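Local coordinates for alanine racemase (Corynebacterium glutamicum, PDB 2DY3), which belongs to the alanine racemase family and holds pyridoxal-5'-phosphate in a TIM-barrel domain that is followed by a mainly beta-stranded C-terminal domain, at residues E76-I81 and G154-L159; K28-V33 and V193-N198. All coordinates share one frame; numbering follows the deposited sequence.

Interaction 1: residues E76-I81 and G154-L159; sequences EVLCWI and GMFTHL. With PLP (pyridoxal-5'-phosphate), chain F.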
ATOM      1  N   GLU B  76     -19.234 -12.138 -17.784  1.00 20.76           N
ATOM      2  CA  GLU B  76     -18.101 -13.014 -18.044  1.00 20.53           C
ATOM      3  C   GLU B  76     -16.906 -12.448 -17.256  1.00 19.36           C
ATOM      4  O   GLU B  76     -16.683 -11.236 -17.253  1.00 17.35           O
ATOM      5  CB  GLU B  76     -17.809 -12.984 -19.542  1.00 21.16           C
ATOM      6  CG  GLU B  76     -16.652 -13.827 -20.017  1.00 24.62           C
ATOM      7  CD  GLU B  76     -16.425 -13.671 -21.510  1.00 27.06           C
ATOM      8  OE1 GLU B  76     -17.418 -13.744 -22.267  1.00 28.57           O
ATOM      9  OE2 GLU B  76     -15.261 -13.484 -21.932  1.00 27.42           O
ATOM     10  N   VAL B  77     -16.155 -13.318 -16.586  1.00 17.49           N
ATOM     11  CA  VAL B  77     -14.993 -12.897 -15.805  1.00 14.46           C
ATOM     12  C   VAL B  77     -13.753 -13.713 -16.183  1.00 14.94           C
ATOM     13  O   VAL B  77     -13.800 -14.939 -16.214  1.00 15.89           O
ATOM     14  CB  VAL B  77     -15.245 -13.054 -14.280  1.00 14.05           C
ATOM     15  CG1 VAL B  77     -13.951 -12.757 -13.497  1.00 14.02           C
ATOM     16  CG2 VAL B  77     -16.349 -12.095 -13.827  1.00 11.19           C
ATOM     17  N   LEU B  78     -12.650 -13.024 -16.469  1.00 13.77           N
ATOM     18  CA  LEU B  78     -11.393 -13.678 -16.843  1.00 13.45           C
ATOM     19  C   LEU B  78     -10.300 -13.425 -15.803  1.00 14.38           C
ATOM     20  O   LEU B  78     -10.118 -12.306 -15.332  1.00 16.51           O
ATOM     21  CB  LEU B  78     -10.919 -13.180 -18.209  1.00 12.10           C
ATOM     22  CG  LEU B  78      -9.582 -13.724 -18.735  1.00 15.39           C
ATOM     23  CD1 LEU B  78      -9.619 -15.243 -18.895  1.00 16.11           C
ATOM     24  CD2 LEU B  78      -9.285 -13.065 -20.069  1.00 12.82           C
ATOM     25  N   CYS B  79      -9.574 -14.482 -15.461  1.00 15.87           N
ATOM     26  CA  CYS B  79      -8.494 -14.432 -14.478  1.00 17.42           C
ATOM     27  C   CYS B  79      -7.217 -14.955 -15.158  1.00 15.46           C
ATOM     28  O   CYS B  79      -7.235 -16.007 -15.794  1.00 15.27           O
ATOM     29  CB  CYS B  79      -8.926 -15.294 -13.274  1.00 18.71           C
ATOM     30  SG  CYS B  79      -7.669 -16.099 -12.310  1.00 28.15           S
ATOM     31  N   TRP B  80      -6.107 -14.232 -15.045  1.00 15.71           N
ATOM     32  CA  TRP B  80      -4.893 -14.695 -15.715  1.00 16.65           C
ATOM     33  C   TRP B  80      -3.639 -14.976 -14.886  1.00 16.88           C
ATOM     34  O   TRP B  80      -2.595 -15.303 -15.449  1.00 18.20           O
ATOM     35  CB  TRP B  80      -4.548 -13.752 -16.880  1.00 15.69           C
ATOM     36  CG  TRP B  80      -4.539 -12.304 -16.519  1.00 16.81           C
ATOM     37  CD1 TRP B  80      -3.567 -11.634 -15.838  1.00 17.78           C
ATOM     38  CD2 TRP B  80      -5.579 -11.354 -16.776  1.00 19.48           C
ATOM     39  NE1 TRP B  80      -3.940 -10.324 -15.651  1.00 20.00           N
ATOM     40  CE2 TRP B  80      -5.173 -10.128 -16.216  1.00 19.16           C
ATOM     41  CE3 TRP B  80      -6.819 -11.424 -17.422  1.00 19.39           C
ATOM     42  CZ2 TRP B  80      -5.959  -8.982 -16.279  1.00 20.13           C
ATOM     43  CZ3 TRP B  80      -7.600 -10.283 -17.483  1.00 21.04           C
ATOM     44  CH2 TRP B  80      -7.168  -9.079 -16.915  1.00 20.47           C
ATOM     45  N   ILE B  81      -3.725 -14.861 -13.566  1.00 15.24           N
ATOM     46  CA  ILE B  81      -2.567 -15.153 -12.722  1.00 14.47           C
ATOM     47  C   ILE B  81      -2.954 -16.134 -11.622  1.00 14.93           C
ATOM     48  O   ILE B  81      -3.520 -15.755 -10.597  1.00 15.21           O
ATOM     49  CB  ILE B  81      -1.969 -13.876 -12.073  1.00 13.00           C
ATOM     50  CG1 ILE B  81      -1.443 -12.932 -13.156  1.00 15.29           C
ATOM     51  CG2 ILE B  81      -0.814 -14.251 -11.169  1.00 10.87           C
ATOM     52  CD1 ILE B  81      -0.793 -11.667 -12.611  1.00 16.70           C
ATOM     53  N   GLY B 154     -11.353 -18.427 -26.678  1.00 17.27           N
ATOM     54  CA  GLY B 154     -10.500 -17.600 -27.515  1.00 16.71           C
ATOM     55  C   GLY B 154      -9.093 -17.504 -26.954  1.00 17.62           C
ATOM     56  O   GLY B 154      -8.706 -18.288 -26.083  1.00 17.16           O
ATOM     57  N   MET B 155      -8.316 -16.555 -27.471  1.00 17.08           N
ATOM     58  CA  MET B 155      -6.955 -16.329 -26.996  1.00 16.58           C
ATOM     59  C   MET B 155      -6.694 -14.829 -26.911  1.00 16.70           C
ATOM     60  O   MET B 155      -7.405 -14.015 -27.509  1.00 16.47           O
ATOM     61  CB  MET B 155      -5.914 -16.996 -27.911  1.00 18.83           C
ATOM     62  CG  MET B 155      -5.992 -16.625 -29.382  1.00 17.81           C
ATOM     63  SD  MET B 155      -4.538 -17.220 -30.287  1.00 21.77           S
ATOM     64  CE  MET B 155      -4.770 -18.974 -30.209  1.00 19.92           C
ATOM     65  N   PHE B 156      -5.679 -14.462 -26.148  1.00 15.85           N
ATOM     66  CA  PHE B 156      -5.355 -13.061 -25.984  1.00 17.56           C
ATOM     67  C   PHE B 156      -3.874 -12.926 -25.700  1.00 18.23           C
ATOM     68  O   PHE B 156      -3.217 -13.886 -25.306  1.00 16.85           O
ATOM     69  CB  PHE B 156      -6.149 -12.464 -24.813  1.00 14.78           C
ATOM     70  CG  PHE B 156      -5.736 -12.997 -23.467  1.00 15.53           C
ATOM     71  CD1 PHE B 156      -6.009 -14.305 -23.107  1.00 16.67           C
ATOM     72  CD2 PHE B 156      -5.061 -12.190 -22.569  1.00 15.77           C
ATOM     73  CE1 PHE B 156      -5.617 -14.796 -21.870  1.00 17.97           C
ATOM     74  CE2 PHE B 156      -4.665 -12.674 -21.337  1.00 17.84           C
ATOM     75  CZ  PHE B 156      -4.944 -13.980 -20.986  1.00 17.16           C
ATOM     76  N   THR B 157      -3.350 -11.732 -25.926  1.00 17.28           N
ATOM     77  CA  THR B 157      -1.961 -11.468 -25.639  1.00 20.69           C
ATOM     78  C   THR B 157      -1.971 -10.087 -25.017  1.00 24.15           C
ATOM     79  O   THR B 157      -2.914  -9.315 -25.194  1.00 21.80           O
ATOM     80  CB  THR B 157      -1.082 -11.492 -26.909  1.00 21.14           C
ATOM     81  OG1 THR B 157       0.286 -11.699 -26.529  1.00 18.36           O
ATOM     82  CG2 THR B 157      -1.199 -10.179 -27.676  1.00 19.43           C
ATOM     83  N   HIS B 158      -0.941  -9.777 -24.255  1.00 28.31           N
ATOM     84  CA  HIS B 158      -0.905  -8.485 -23.622  1.00 33.48           C
ATOM     85  C   HIS B 158       0.141  -7.651 -24.319  1.00 37.52           C
ATOM     86  O   HIS B 158       1.337  -7.865 -24.143  1.00 35.26           O
ATOM     87  CB  HIS B 158      -0.576  -8.649 -22.140  1.00 34.08           C
ATOM     88  CG  HIS B 158      -0.709  -7.390 -21.342  1.00 35.88           C
ATOM     89  ND1 HIS B 158      -1.785  -6.537 -21.467  1.00 35.40           N
ATOM     90  CD2 HIS B 158       0.081  -6.858 -20.379  1.00 35.81           C
ATOM     91  CE1 HIS B 158      -1.651  -5.535 -20.615  1.00 36.54           C
ATOM     92  NE2 HIS B 158      -0.528  -5.707 -19.943  1.00 35.71           N
ATOM     93  N   LEU B 159      -0.300  -6.733 -25.165  1.00 43.81           N
ATOM     94  CA  LEU B 159       0.669  -5.882 -25.819  1.00 49.31           C
ATOM     95  C   LEU B 159       1.396  -5.225 -24.677  1.00 52.71           C
ATOM     96  O   LEU B 159       0.863  -4.276 -24.109  1.00 54.85           O
ATOM     97  CB  LEU B 159       0.004  -4.766 -26.616  1.00 49.16           C
ATOM     98  CG  LEU B 159      -0.554  -5.105 -27.981  1.00 50.15           C
ATOM     99  CD1 LEU B 159       0.526  -5.877 -28.700  1.00 49.72           C
ATOM    100  CD2 LEU B 159      -1.825  -5.917 -27.880  1.00 50.82           C
TER
HETATM  101  N1  PLP F 401      -4.838  -6.827 -19.708  1.00 28.09           N
HETATM  102  C2  PLP F 401      -3.958  -7.458 -18.825  1.00 28.04           C
HETATM  103  C2A PLP F 401      -3.532  -8.892 -19.095  1.00 28.10           C
HETATM  104  C3  PLP F 401      -3.481  -6.737 -17.704  1.00 28.17           C
HETATM  105  O3  PLP F 401      -2.605  -7.337 -16.823  1.00 30.92           O
HETATM  106  C4  PLP F 401      -3.911  -5.390 -17.494  1.00 26.28           C
HETATM  107  C4A PLP F 401      -3.394  -4.538 -16.305  1.00 27.00           C
HETATM  108  C5  PLP F 401      -4.807  -4.785 -18.444  1.00 26.57           C
HETATM  109  C6  PLP F 401      -5.257  -5.519 -19.529  1.00 27.20           C
HETATM  110  C5A PLP F 401      -5.286  -3.371 -18.318  1.00 25.76           C
HETATM  111  O4P PLP F 401      -4.356  -2.466 -18.897  1.00 24.04           O
HETATM  112  P   PLP F 401      -4.506  -0.852 -18.960  1.00 22.25           P
HETATM  113  O1P PLP F 401      -4.729  -0.348 -17.610  1.00 19.09           O
HETATM  114  O2P PLP F 401      -3.212  -0.456 -19.517  1.00 22.17           O
HETATM  115  O3P PLP F 401      -5.669  -0.652 -19.853  1.00 20.59           O

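Interaction 2: residues K28-V33 and V193-N198; sequences KLMAVV and VNHVCN. With PLP (pyridoxal-5'-phosphate), chain F.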
ATOM      1  N   LYS B  28     -16.792  -6.369 -27.848  1.00 24.71           N
ATOM      2  CA  LYS B  28     -17.213  -6.489 -26.456  1.00 24.51           C
ATOM      3  C   LYS B  28     -16.271  -5.684 -25.569  1.00 23.70           C
ATOM      4  O   LYS B  28     -15.101  -5.508 -25.898  1.00 23.38           O
ATOM      5  CB  LYS B  28     -17.225  -7.958 -26.034  1.00 25.97           C
ATOM      6  CG  LYS B  28     -18.251  -8.788 -26.794  1.00 31.17           C
ATOM      7  CD  LYS B  28     -18.216 -10.252 -26.388  1.00 39.41           C
ATOM      8  CE  LYS B  28     -19.285 -11.045 -27.133  1.00 42.98           C
ATOM      9  NZ  LYS B  28     -19.290 -12.490 -26.760  1.00 46.89           N
ATOM     10  N   LEU B  29     -16.792  -5.196 -24.449  1.00 22.25           N
ATOM     11  CA  LEU B  29     -16.010  -4.393 -23.520  1.00 21.67           C
ATOM     12  C   LEU B  29     -15.695  -5.133 -22.225  1.00 19.81           C
ATOM     13  O   LEU B  29     -16.578  -5.341 -21.404  1.00 17.89           O
ATOM     14  CB  LEU B  29     -16.774  -3.111 -23.168  1.00 21.78           C
ATOM     15  CG  LEU B  29     -16.065  -1.764 -22.976  1.00 21.82           C
ATOM     16  CD1 LEU B  29     -16.905  -0.926 -22.026  1.00 19.30           C
ATOM     17  CD2 LEU B  29     -14.663  -1.929 -22.428  1.00 19.42           C
ATOM     18  N   MET B  30     -14.439  -5.537 -22.051  1.00 20.88           N
ATOM     19  CA  MET B  30     -14.019  -6.207 -20.820  1.00 19.78           C
ATOM     20  C   MET B  30     -13.361  -5.150 -19.951  1.00 18.57           C
ATOM     21  O   MET B  30     -12.378  -4.535 -20.356  1.00 18.85           O
ATOM     22  CB  MET B  30     -13.002  -7.318 -21.093  1.00 17.80           C
ATOM     23  CG  MET B  30     -12.493  -7.988 -19.812  1.00 16.33           C
ATOM     24  SD  MET B  30     -11.288  -9.312 -20.093  1.00 17.08           S
ATOM     25  CE  MET B  30     -12.413 -10.735 -20.179  1.00 16.63           C
ATOM     26  N   ALA B  31     -13.902  -4.936 -18.762  1.00 18.44           N
ATOM     27  CA  ALA B  31     -13.346  -3.941 -17.853  1.00 17.97           C
ATOM     28  C   ALA B  31     -12.301  -4.570 -16.936  1.00 17.09           C
ATOM     29  O   ALA B  31     -12.606  -5.482 -16.167  1.00 16.20           O
ATOM     30  CB  ALA B  31     -14.463  -3.315 -17.017  1.00 14.93           C
ATOM     31  N   VAL B  32     -11.068  -4.084 -17.012  1.00 16.80           N
ATOM     32  CA  VAL B  32     -10.021  -4.632 -16.157  1.00 15.92           C
ATOM     33  C   VAL B  32     -10.073  -3.953 -14.796  1.00 14.55           C
ATOM     34  O   VAL B  32      -9.738  -2.778 -14.664  1.00 16.37           O
ATOM     35  CB  VAL B  32      -8.619  -4.450 -16.786  1.00 14.02           C
ATOM     36  CG1 VAL B  32      -7.546  -4.969 -15.832  1.00 14.09           C
ATOM     37  CG2 VAL B  32      -8.551  -5.199 -18.104  1.00 12.72           C
ATOM     38  N   VAL B  33     -10.494  -4.703 -13.782  1.00 14.61           N
ATOM     39  CA  VAL B  33     -10.603  -4.154 -12.439  1.00 12.29           C
ATOM     40  C   VAL B  33      -9.767  -4.862 -11.388  1.00 12.79           C
ATOM     41  O   VAL B  33     -10.156  -4.943 -10.223  1.00 11.75           O
ATOM     42  CB  VAL B  33     -12.078  -4.116 -11.973  1.00 10.62           C
ATOM     43  CG1 VAL B  33     -12.881  -3.254 -12.922  1.00  7.12           C
ATOM     44  CG2 VAL B  33     -12.656  -5.527 -11.906  1.00 10.01           C
ATOM     45  N   VAL B 193     -13.782 -15.496 -29.417  1.00 15.99           N
ATOM     46  CA  VAL B 193     -13.549 -14.166 -28.874  1.00 15.10           C
ATOM     47  C   VAL B 193     -12.102 -13.948 -28.458  1.00 15.78           C
ATOM     48  O   VAL B 193     -11.618 -14.542 -27.492  1.00 13.78           O
ATOM     49  CB  VAL B 193     -14.485 -13.920 -27.670  1.00 15.11           C
ATOM     50  CG1 VAL B 193     -14.312 -12.508 -27.144  1.00 11.70           C
ATOM     51  CG2 VAL B 193     -15.929 -14.163 -28.097  1.00 14.64           C
ATOM     52  N   ASN B 194     -11.415 -13.083 -29.196  1.00 16.18           N
ATOM     53  CA  ASN B 194     -10.019 -12.799 -28.922  1.00 17.33           C
ATOM     54  C   ASN B 194      -9.834 -11.326 -28.586  1.00 18.86           C
ATOM     55  O   ASN B 194     -10.651 -10.486 -28.964  1.00 18.57           O
ATOM     56  CB  ASN B 194      -9.164 -13.181 -30.133  1.00 17.96           C
ATOM     57  CG  ASN B 194      -9.408 -14.612 -30.595  1.00 19.61           C
ATOM     58  OD1 ASN B 194      -9.231 -15.561 -29.830  1.00 20.92           O
ATOM     59  ND2 ASN B 194      -9.816 -14.772 -31.857  1.00 17.70           N
ATOM     60  N   HIS B 195      -8.757 -11.024 -27.868  1.00 20.21           N
ATOM     61  CA  HIS B 195      -8.463  -9.654 -27.471  1.00 20.96           C
ATOM     62  C   HIS B 195      -6.986  -9.399 -27.197  1.00 18.96           C
ATOM     63  O   HIS B 195      -6.257 -10.289 -26.779  1.00 16.01           O
ATOM     64  CB  HIS B 195      -9.300  -9.276 -26.246  1.00 21.78           C
ATOM     65  CG  HIS B 195      -9.384 -10.346 -25.202  1.00 22.94           C
ATOM     66  ND1 HIS B 195      -8.640 -10.317 -24.042  1.00 25.28           N
ATOM     67  CD2 HIS B 195     -10.166 -11.450 -25.118  1.00 23.43           C
ATOM     68  CE1 HIS B 195      -8.964 -11.349 -23.284  1.00 23.12           C
ATOM     69  NE2 HIS B 195      -9.889 -12.053 -23.914  1.00 24.01           N
ATOM     70  N   VAL B 196      -6.554  -8.168 -27.457  1.00 20.08           N
ATOM     71  CA  VAL B 196      -5.169  -7.769 -27.244  1.00 20.24           C
ATOM     72  C   VAL B 196      -5.068  -6.336 -26.721  1.00 19.68           C
ATOM     73  O   VAL B 196      -4.085  -5.969 -26.096  1.00 20.79           O
ATOM     74  CB  VAL B 196      -4.355  -7.841 -28.560  1.00 20.77           C
ATOM     75  CG1 VAL B 196      -4.385  -9.257 -29.127  1.00 22.01           C
ATOM     76  CG2 VAL B 196      -4.918  -6.848 -29.577  1.00 20.04           C
ATOM     77  N   CYS B 197      -6.103  -5.540 -26.964  1.00 19.14           N
ATOM     78  CA  CYS B 197      -6.109  -4.130 -26.579  1.00 19.67           C
ATOM     79  C   CYS B 197      -6.284  -3.699 -25.122  1.00 19.46           C
ATOM     80  O   CYS B 197      -7.322  -3.933 -24.505  1.00 19.78           O
ATOM     81  CB  CYS B 197      -7.142  -3.376 -27.429  1.00 19.35           C
ATOM     82  SG  CYS B 197      -6.609  -3.054 -29.130  1.00 23.18           S
ATOM     83  N   ASN B 198      -5.250  -3.055 -24.589  1.00 18.52           N
ATOM     84  CA  ASN B 198      -5.288  -2.506 -23.237  1.00 19.29           C
ATOM     85  C   ASN B 198      -5.619  -1.032 -23.511  1.00 18.59           C
ATOM     86  O   ASN B 198      -5.804  -0.668 -24.670  1.00 17.37           O
ATOM     87  CB  ASN B 198      -3.923  -2.661 -22.556  1.00 20.96           C
ATOM     88  CG  ASN B 198      -2.804  -1.991 -23.328  1.00 24.66           C
ATOM     89  OD1 ASN B 198      -2.962  -1.628 -24.495  1.00 23.73           O
ATOM     90  ND2 ASN B 198      -1.657  -1.833 -22.680  1.00 27.93           N
TER
HETATM   91  N1  PLP F 401      -4.838  -6.827 -19.708  1.00 28.09           N
HETATM   92  C2  PLP F 401      -3.958  -7.458 -18.825  1.00 28.04           C
HETATM   93  C2A PLP F 401      -3.532  -8.892 -19.095  1.00 28.10           C
HETATM   94  C3  PLP F 401      -3.481  -6.737 -17.704  1.00 28.17           C
HETATM   95  O3  PLP F 401      -2.605  -7.337 -16.823  1.00 30.92           O
HETATM   96  C4  PLP F 401      -3.911  -5.390 -17.494  1.00 26.28           C
HETATM   97  C4A PLP F 401      -3.394  -4.538 -16.305  1.00 27.00           C
HETATM   98  C5  PLP F 401      -4.807  -4.785 -18.444  1.00 26.57           C
HETATM   99  C6  PLP F 401      -5.257  -5.519 -19.529  1.00 27.20           C
HETATM  100  C5A PLP F 401      -5.286  -3.371 -18.318  1.00 25.76           C
HETATM  101  O4P PLP F 401      -4.356  -2.466 -18.897  1.00 24.04           O
HETATM  102  P   PLP F 401      -4.506  -0.852 -18.960  1.00 22.25           P
HETATM  103  O1P PLP F 401      -4.729  -0.348 -17.610  1.00 19.09           O
HETATM  104  O2P PLP F 401      -3.212  -0.456 -19.517  1.00 22.17           O
HETATM  105  O3P PLP F 401      -5.669  -0.652 -19.853  1.00 20.59           O

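Interaction 1: residues E76-I81 and G154-L159
W80 and F156 mark the closest backbone approach of the two segments, yet their CA atoms remain 10.4 Å apart. Strands 76-81 and 150-156 belong to the same parallel sheet but are not neighbours in it, so only side chains bridge the gap, burying 107 Å². F156 carries the contact for its segment, its side chain starting toward 76-81 as those of L78 and W80 start toward 154-159. The methyl CD2 of L78 lies over one face of the phenyl ring, 4.4 Å from F156 CE1. At the ring edge, near its plane, F156 CZ meets W80 CB at 4.1 Å, a second, slightly closer apolar touch. The indole is set between the backbone N and the carbonyl carbon of W80 (chi1 50°), and one face, near the rim, receives the C2A methyl of pyridoxal-5'-phosphate, 3.5 Å from W80 CE2. H158 makes no contact with 76-81; its imidazole turns one face to pyridoxal-5'-phosphate, CE1 lying 3.5 Å from C2 of the pyridine ring. The two segments thus border one pocket at the C-terminal ends of barrel strands. Strands 97-100 and 117-122 lie between them in the sheet, and S120 on the latter touches both L78 and F156. Outside the barrel, V77 packs on helix 62-70, and M155 on helix 169-186.

Interaction 2: residues K28-V33 and V193-N198
M30 and H195 form the buried half of this contact, a Met-aromatic pair in which the sulfur comes in obliquely, covering neither face nor edge squarely. SD of M30 stands 4.4 Å from CE1 of H195 and 5.0 Å from the centre of its ring, 33° off the ring normal. With CG anti to the backbone N and chi2 at 180°, the M30 chain runs straight out to SD, which carries the sulfur across toward the imidazole. The solvent side lies at K28 and V193: NZ of K28 meets the methyl CG2 of V193 at 4.0 Å, with the two side chains crossing at about a right angle. K28 is fully extended beyond CG and touches V193 with its terminal nitrogen, a van der Waals touch of the amine on a methyl. Strand 28-32 is one of the parallel strands of the TIM-type barrel, and 193-198 follows the long helix 169-186 as an irregular segment leading into helix 199-202. Strand 212-213 pairs with 28-32, and its M212 is touched by K28, M30, V193 and H195 alike. Toward the barrel mouth both segments reach pyridoxal-5'-phosphate without meeting each other. V32 sets its two methyls against it, CG2 lying 3.6 Å from the ring carbon C6 and CG1 3.7 Å from C5A. N198 sits beside the phosphate arm, with its CB 3.7 Å from O4P. Its CG lies between the backbone N and the carbonyl carbon (chi1 58°), and OD1 serves as N-cap of helix 199-202 by accepting a hydrogen bond from A201 N. The first backbone nitrogen of that helix, on S199, is hydrogen-bonded to pyridoxal-5'-phosphate.

Interaction 1 joins two strands of the barrel sheet; interaction 2 sets one of its strands against a loop segment. Both reach pyridoxal-5'-phosphate, their centres only about 8 Å apart. Interaction 1 is wholly buried and apolar across its segments. Interaction 2 grades from a buried sulfur-aromatic pair to an exposed lysine on a valine. Both segments of interaction 1 fall between 28-33 and 193-198 in the sequence. Segments 154-159 and 193-198 meet directly: M155 N probably donates a hydrogen bond to N194 OD1 (2.7 Å), and the rings of F156 and H195 meet with planes about 15° apart. At pyridoxal-5'-phosphate, 76-81 and 154-159 bring aromatic rings, whereas 28-33 supplies valine methyls and 193-198 lies by the phosphate.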